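Local coordinates for hypothetical protein EF2904 (Enterococcus faecalis, PDB 2AZ4) that is of unknown function but carries a two-zinc site in a metallo-beta-lactamase fold and is probably a metal-dependent hydrolase, perhaps an RNA exonuclease, at residues A230-V235 against T373-A378; Q255-G260 against S343-S348. One frame throughout, in Å; residues are numbered along the deposited sequence.

In the fold
Both contacts belong to the six-stranded parallel sheet. With its helices it is formed by chain between strands 212-216 and 399-403 of one mixed sheet, an alpha/beta unit inserted in the metallo-beta-lactamase fold, consistent with the beta-CASP-type insertion of nucleases of this superfamily. Contact 2 pairs two inner strands; contact 1 lays the loop 230-235 along an edge strand, 373-376. Their centres are about 11 Å apart, and strands 344-348 and 373-376 are neighbours, with Leu377 N probably hydrogen-bonded to His347 O. Contact 2 is nested inside the loop that contact 1 closes. Helix 237-249 packs on both. Gly260 of contact 2 lies about 11 Å from the side chain of His94, a zinc ligand.

Contact 1: A230-V235 against T373-A378; sequences AQIAVV and TFVRLA
With CG anti to the backbone N in both residues (chi1 -179° in Gln231, -167° in Arg376), the two side chains run out alongside each other and point the same way. They leave a single beta bridge between Gln231 and Arg376, by which the loop 230-235 is laid on an edge strand, 373-376, of the six-stranded parallel sheet. Two backbone bonds frame the bridge: Arg376 N donates to Ala230 O (2.9 Å) and Ile232 N to Arg376 O (3.2 Å). The Gln231 amide stands nearly upright to the guanidinium plane, 82° apart, and meets its edge, with NE2 3.7 Å from Arg376 NE. A water bridges Gln231 NE2 and Arg376 NH2, while Arg376 NH1 is held beyond the contact by Leu353 O and Tyr360 OH. On the other flank Ile232 CG2 (3.9 Å) and Val234 CG2 (3.7 Å) both rest on Leu377 CD1, from the same side, and Ile232 CD1 reaches Val375 CG1. His243 and Leu240 of helix 237-249 pack against this apolar group. Ala230 CB touches the Phe374 ring at its edge. Past the bridge the backbones draw apart, though Val234 CB still lies 3.4 Å from Ala378 O; a second water donates to Ile232 O and accepts from Gln231 NE2 and from Ala378 N at 2.8 Å.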
loop_
_atom_site.group_PDB
_atom_site.type_symbol
_atom_site.label_atom_id
_atom_site.label_comp_id
_atom_site.label_asym_id
_atom_site.label_seq_id
_atom_site.Cartn_x
_atom_site.Cartn_y
_atom_site.Cartn_z
ATOM N N ALA A 230 5.555 -12.901 21.323
ATOM C CA ALA A 230 6.140 -11.557 21.172
ATOM C C ALA A 230 5.109 -10.491 20.750
ATOM O O ALA A 230 5.385 -9.274 20.798
ATOM C CB ALA A 230 7.301 -11.596 20.166
ATOM N N GLN A 231 3.928 -10.973 20.345
ATOM C CA GLN A 231 2.865 -10.160 19.757
ATOM C C GLN A 231 1.732 -9.794 20.732
ATOM O O GLN A 231 1.195 -10.638 21.454
ATOM C CB GLN A 231 2.305 -10.880 18.524
ATOM C CG GLN A 231 1.209 -10.132 17.791
ATOM C CD GLN A 231 1.024 -10.609 16.366
ATOM O OE1 GLN A 231 1.296 -11.771 16.039
ATOM N NE2 GLN A 231 0.563 -9.710 15.503
ATOM N N ILE A 232 1.392 -8.510 20.751
ATOM C CA ILE A 232 0.207 -7.995 21.450
ATOM C C ILE A 232 -0.976 -8.103 20.487
ATOM O O ILE A 232 -0.858 -7.725 19.328
ATOM C CB ILE A 232 0.436 -6.512 21.853
ATOM C CG1 ILE A 232 1.361 -6.449 23.067
ATOM C CG2 ILE A 232 -0.898 -5.779 22.104
ATOM C CD1 ILE A 232 2.017 -5.104 23.311
ATOM N N ALA A 233 -2.100 -8.642 20.948
ATOM C CA ALA A 233 -3.312 -8.685 20.123
ATOM C C ALA A 233 -3.948 -7.286 20.064
ATOM O O ALA A 233 -4.335 -6.717 21.101
ATOM C CB ALA A 233 -4.296 -9.705 20.672
ATOM N N VAL A 234 -4.022 -6.733 18.858
ATOM C CA VAL A 234 -4.445 -5.352 18.611
ATOM C C VAL A 234 -5.688 -5.460 17.742
ATOM O O VAL A 234 -5.722 -6.304 16.856
ATOM C CB VAL A 234 -3.319 -4.542 17.874
ATOM C CG1 VAL A 234 -3.844 -3.248 17.260
ATOM C CG2 VAL A 234 -2.141 -4.236 18.823
ATOM N N VAL A 235 -6.693 -4.627 18.005
ATOM C CA VAL A 235 -7.986 -4.699 17.303
ATOM C C VAL A 235 -8.301 -3.490 16.392
ATOM O O VAL A 235 -9.290 -3.506 15.673
ATOM C CB VAL A 235 -9.192 -4.897 18.296
ATOM C CG1 VAL A 235 -9.006 -6.135 19.172
ATOM C CG2 VAL A 235 -9.421 -3.651 19.143
ATOM N N THR A 373 14.336 -6.161 24.554
ATOM C CA THR A 373 12.987 -6.717 24.444
ATOM C C THR A 373 12.309 -6.302 23.123
ATOM O O THR A 373 12.162 -5.111 22.832
ATOM C CB THR A 373 12.102 -6.315 25.626
ATOM O OG1 THR A 373 12.719 -6.735 26.854
ATOM C CG2 THR A 373 10.702 -6.938 25.502
ATOM N N PHE A 374 11.914 -7.290 22.334
ATOM C CA PHE A 374 11.251 -7.058 21.054
ATOM C C PHE A 374 9.752 -7.232 21.261
ATOM O O PHE A 374 9.304 -8.245 21.832
ATOM C CB PHE A 374 11.741 -8.077 20.039
ATOM C CG PHE A 374 10.983 -8.077 18.736
ATOM C CD1 PHE A 374 11.407 -7.283 17.672
ATOM C CD2 PHE A 374 9.873 -8.889 18.558
ATOM C CE1 PHE A 374 10.740 -7.287 16.468
ATOM C CE2 PHE A 374 9.190 -8.901 17.323
ATOM C CZ PHE A 374 9.635 -8.094 16.288
ATOM N N VAL A 375 8.986 -6.241 20.807
ATOM C CA VAL A 375 7.537 -6.297 20.909
ATOM C C VAL A 375 6.927 -6.068 19.553
ATOM O O VAL A 375 7.150 -5.033 18.936
ATOM C CB VAL A 375 6.982 -5.301 21.957
ATOM C CG1 VAL A 375 5.450 -5.306 21.950
ATOM C CG2 VAL A 375 7.473 -5.682 23.337
ATOM N N ARG A 376 6.176 -7.059 19.090
ATOM C CA ARG A 376 5.418 -6.938 17.876
ATOM C C ARG A 376 4.091 -6.227 18.159
ATOM O O ARG A 376 3.228 -6.735 18.895
ATOM C CB ARG A 376 5.191 -8.307 17.247
ATOM C CG ARG A 376 4.688 -8.215 15.812
ATOM C CD ARG A 376 4.571 -9.573 15.144
ATOM N NE ARG A 376 3.849 -9.422 13.881
ATOM C CZ ARG A 376 4.429 -9.126 12.721
ATOM N NH1 ARG A 376 5.751 -8.975 12.657
ATOM N NH2 ARG A 376 3.688 -8.982 11.623
ATOM N N LEU A 377 3.942 -5.031 17.597
ATOM C CA LEU A 377 2.703 -4.278 17.788
ATOM C C LEU A 377 2.125 -3.989 16.405
ATOM O O LEU A 377 2.347 -2.919 15.832
ATOM C CB LEU A 377 2.955 -2.998 18.617
ATOM C CG LEU A 377 1.750 -2.173 19.105
ATOM C CD1 LEU A 377 0.965 -2.910 20.213
ATOM C CD2 LEU A 377 2.221 -0.794 19.572
ATOM N N ALA A 378 1.418 -4.976 15.863
ATOM C CA ALA A 378 0.971 -4.935 14.477
ATOM C C ALA A 378 -0.526 -4.680 14.367
ATOM O O ALA A 378 -1.301 -5.110 15.210
ATOM C CB ALA A 378 1.348 -6.238 13.746
HETATM O O HOH W 1 0.168 -7.106 17.184
HETATM O O HOH W 2 1.007 -9.691 12.811
#

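Contact 2: Q255-G260 against S343-S348; sequences QITFNG and SLYIHS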
loop_
_atom_site.group_PDB
_atom_site.type_symbol
_atom_site.label_atom_id
_atom_site.label_comp_id
_atom_site.label_asym_id
_atom_site.label_seq_id
_atom_site.Cartn_x
_atom_site.Cartn_y
_atom_site.Cartn_z
ATOM N N GLN A 255 15.382 3.060 27.696
ATOM C CA GLN A 255 15.364 3.445 26.300
ATOM C C GLN A 255 14.188 2.756 25.628
ATOM O O GLN A 255 13.991 1.548 25.794
ATOM C CB GLN A 255 16.673 3.080 25.605
ATOM C CG GLN A 255 16.690 3.446 24.128
ATOM C CD GLN A 255 18.086 3.307 23.532
ATOM O OE1 GLN A 255 18.555 2.211 23.327
ATOM N NE2 GLN A 255 18.734 4.424 23.243
ATOM N N ILE A 256 13.378 3.538 24.919
ATOM C CA ILE A 256 12.296 2.967 24.093
ATOM C C ILE A 256 12.373 3.506 22.669
ATOM O O ILE A 256 12.420 4.714 22.467
ATOM C CB ILE A 256 10.893 3.279 24.643
ATOM C CG1 ILE A 256 10.816 2.947 26.148
ATOM C CG2 ILE A 256 9.829 2.488 23.829
ATOM C CD1 ILE A 256 9.498 3.359 26.795
ATOM N N THR A 257 12.348 2.598 21.701
ATOM C CA THR A 257 12.426 2.959 20.292
ATOM C C THR A 257 11.371 2.179 19.528
ATOM O O THR A 257 10.809 1.215 20.051
ATOM C CB THR A 257 13.837 2.679 19.704
ATOM O OG1 THR A 257 14.143 1.297 19.851
ATOM C CG2 THR A 257 14.899 3.489 20.437
ATOM N N PHE A 258 11.105 2.580 18.295
ATOM C CA PHE A 258 10.096 1.905 17.511
ATOM C C PHE A 258 10.404 2.096 16.040
ATOM O O PHE A 258 11.305 2.856 15.682
ATOM C CB PHE A 258 8.703 2.472 17.847
ATOM C CG PHE A 258 8.414 3.802 17.193
ATOM C CD1 PHE A 258 7.546 3.878 16.116
ATOM C CD2 PHE A 258 9.037 4.968 17.639
ATOM C CE1 PHE A 258 7.289 5.105 15.497
ATOM C CE2 PHE A 258 8.788 6.205 17.021
ATOM C CZ PHE A 258 7.912 6.268 15.962
ATOM N N ASN A 259 9.638 1.426 15.191
ATOM C CA ASN A 259 9.630 1.742 13.767
ATOM C C ASN A 259 8.300 1.334 13.173
ATOM O O ASN A 259 7.598 0.485 13.735
ATOM C CB ASN A 259 10.815 1.108 13.040
ATOM C CG ASN A 259 11.079 1.740 11.645
ATOM O OD1 ASN A 259 10.595 2.819 11.320
ATOM N ND2 ASN A 259 11.848 1.053 10.841
ATOM N N GLY A 260 7.937 1.963 12.057
ATOM C CA GLY A 260 6.700 1.636 11.382
ATOM C C GLY A 260 6.970 1.718 9.897
ATOM O O GLY A 260 8.104 1.957 9.471
ATOM N N SER A 343 16.981 -2.439 26.682
ATOM C CA SER A 343 15.997 -1.468 26.192
ATOM C C SER A 343 14.780 -2.160 25.526
ATOM O O SER A 343 14.726 -3.395 25.400
ATOM C CB SER A 343 16.668 -0.453 25.263
ATOM O OG SER A 343 17.048 -1.067 24.049
ATOM N N LEU A 344 13.802 -1.349 25.114
ATOM C CA LEU A 344 12.561 -1.847 24.533
ATOM C C LEU A 344 12.463 -1.355 23.101
ATOM O O LEU A 344 12.668 -0.184 22.842
ATOM C CB LEU A 344 11.366 -1.346 25.345
ATOM C CG LEU A 344 9.936 -1.733 24.912
ATOM C CD1 LEU A 344 9.742 -3.255 24.883
ATOM C CD2 LEU A 344 8.896 -1.024 25.835
ATOM N N TYR A 345 12.184 -2.262 22.178
ATOM C CA TYR A 345 11.959 -1.894 20.780
ATOM C C TYR A 345 10.576 -2.379 20.345
ATOM O O TYR A 345 10.235 -3.542 20.495
ATOM C CB TYR A 345 13.056 -2.464 19.869
ATOM C CG TYR A 345 12.704 -2.374 18.393
ATOM C CD1 TYR A 345 12.674 -1.137 17.735
ATOM C CD2 TYR A 345 12.367 -3.512 17.665
ATOM C CE1 TYR A 345 12.332 -1.051 16.377
ATOM C CE2 TYR A 345 12.026 -3.425 16.305
ATOM C CZ TYR A 345 12.008 -2.195 15.685
ATOM O OH TYR A 345 11.662 -2.099 14.356
ATOM N N ILE A 346 9.794 -1.467 19.788
ATOM C CA ILE A 346 8.428 -1.758 19.384
ATOM C C ILE A 346 8.381 -1.806 17.871
ATOM O O ILE A 346 8.617 -0.809 17.197
ATOM C CB ILE A 346 7.445 -0.717 19.938
ATOM C CG1 ILE A 346 7.485 -0.734 21.474
ATOM C CG2 ILE A 346 6.032 -0.989 19.410
ATOM C CD1 ILE A 346 7.091 0.621 22.087
ATOM N N HIS A 347 8.118 -3.002 17.358
ATOM C CA HIS A 347 8.101 -3.258 15.931
ATOM C C HIS A 347 6.660 -3.156 15.439
ATOM O O HIS A 347 5.849 -4.040 15.702
ATOM C CB HIS A 347 8.667 -4.655 15.670
ATOM C CG HIS A 347 9.168 -4.845 14.277
ATOM N ND1 HIS A 347 8.680 -5.820 13.436
ATOM C CD2 HIS A 347 10.086 -4.158 13.564
ATOM C CE1 HIS A 347 9.308 -5.753 12.275
ATOM N NE2 HIS A 347 10.159 -4.745 12.324
ATOM N N SER A 348 6.339 -2.074 14.738
ATOM C CA SER A 348 4.946 -1.783 14.391
ATOM C C SER A 348 4.752 -1.756 12.883
ATOM O O SER A 348 4.694 -0.682 12.246
ATOM C CB SER A 348 4.503 -0.462 15.016
ATOM O OG SER A 348 3.109 -0.302 14.875
HETATM O O HOH W 3 15.366 0.446 22.205
HETATM O O HOH W 4 13.144 -1.079 12.445
#
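Gln255 and Ser343 meet through their CB atoms, 3.5 Å apart, at the start of a parallel strand pair within the six-stranded alpha/beta sheet. Gln255 O accepts from Leu344 N, the first of five backbone bonds that zigzag between the strands, whose directions differ by 14°. The polar ends of both side chains turn to one loop residue: Gln255 OE1 takes the N-H of Gln340, and Ser343 OG bonds to Gln340 O. Ile256 sends CG2 across to Ile346 CD1 (3.7 Å), on the sheet face that also carries Leu344 and Phe258; helix 237-249 lies on this face, its Leu247 packing on Ile346. Thr257 points to the other face. Its OG1 lies between the backbone N and carbonyl carbon (chi1 59°), in the plane of the Tyr345 ring and 3.5 Å from the ring edge at Tyr345 CD1. A water joins Thr257 OG1 to Ser343 OG and Leu344 O, the carbonyl that also accepts Thr257 N. Thr257 O in turn accepts from Ile346 N. Phe258 puts only its base on the partner strand, CB against Ile346 CB, and its ring leads away; its CA makes a CH...O contact of 3.1 Å with Ile346 O. That carbonyl also takes the longer bond from Asn259 N (3.2 Å). Asn259 lies beside the tyrosine's end, CB 3.6 Å from Tyr345 OH, and its OD1 is bound by Gln331 NE2. A water bonded to Tyr345 OH at 2.6 Å accepts from Asn259 ND2. Asn259 O accepts from Ser348 N, and Ser348 OG is bonded to Leu377 O. Gly260 closes the walk with its CA 3.2 Å from Ser348 O.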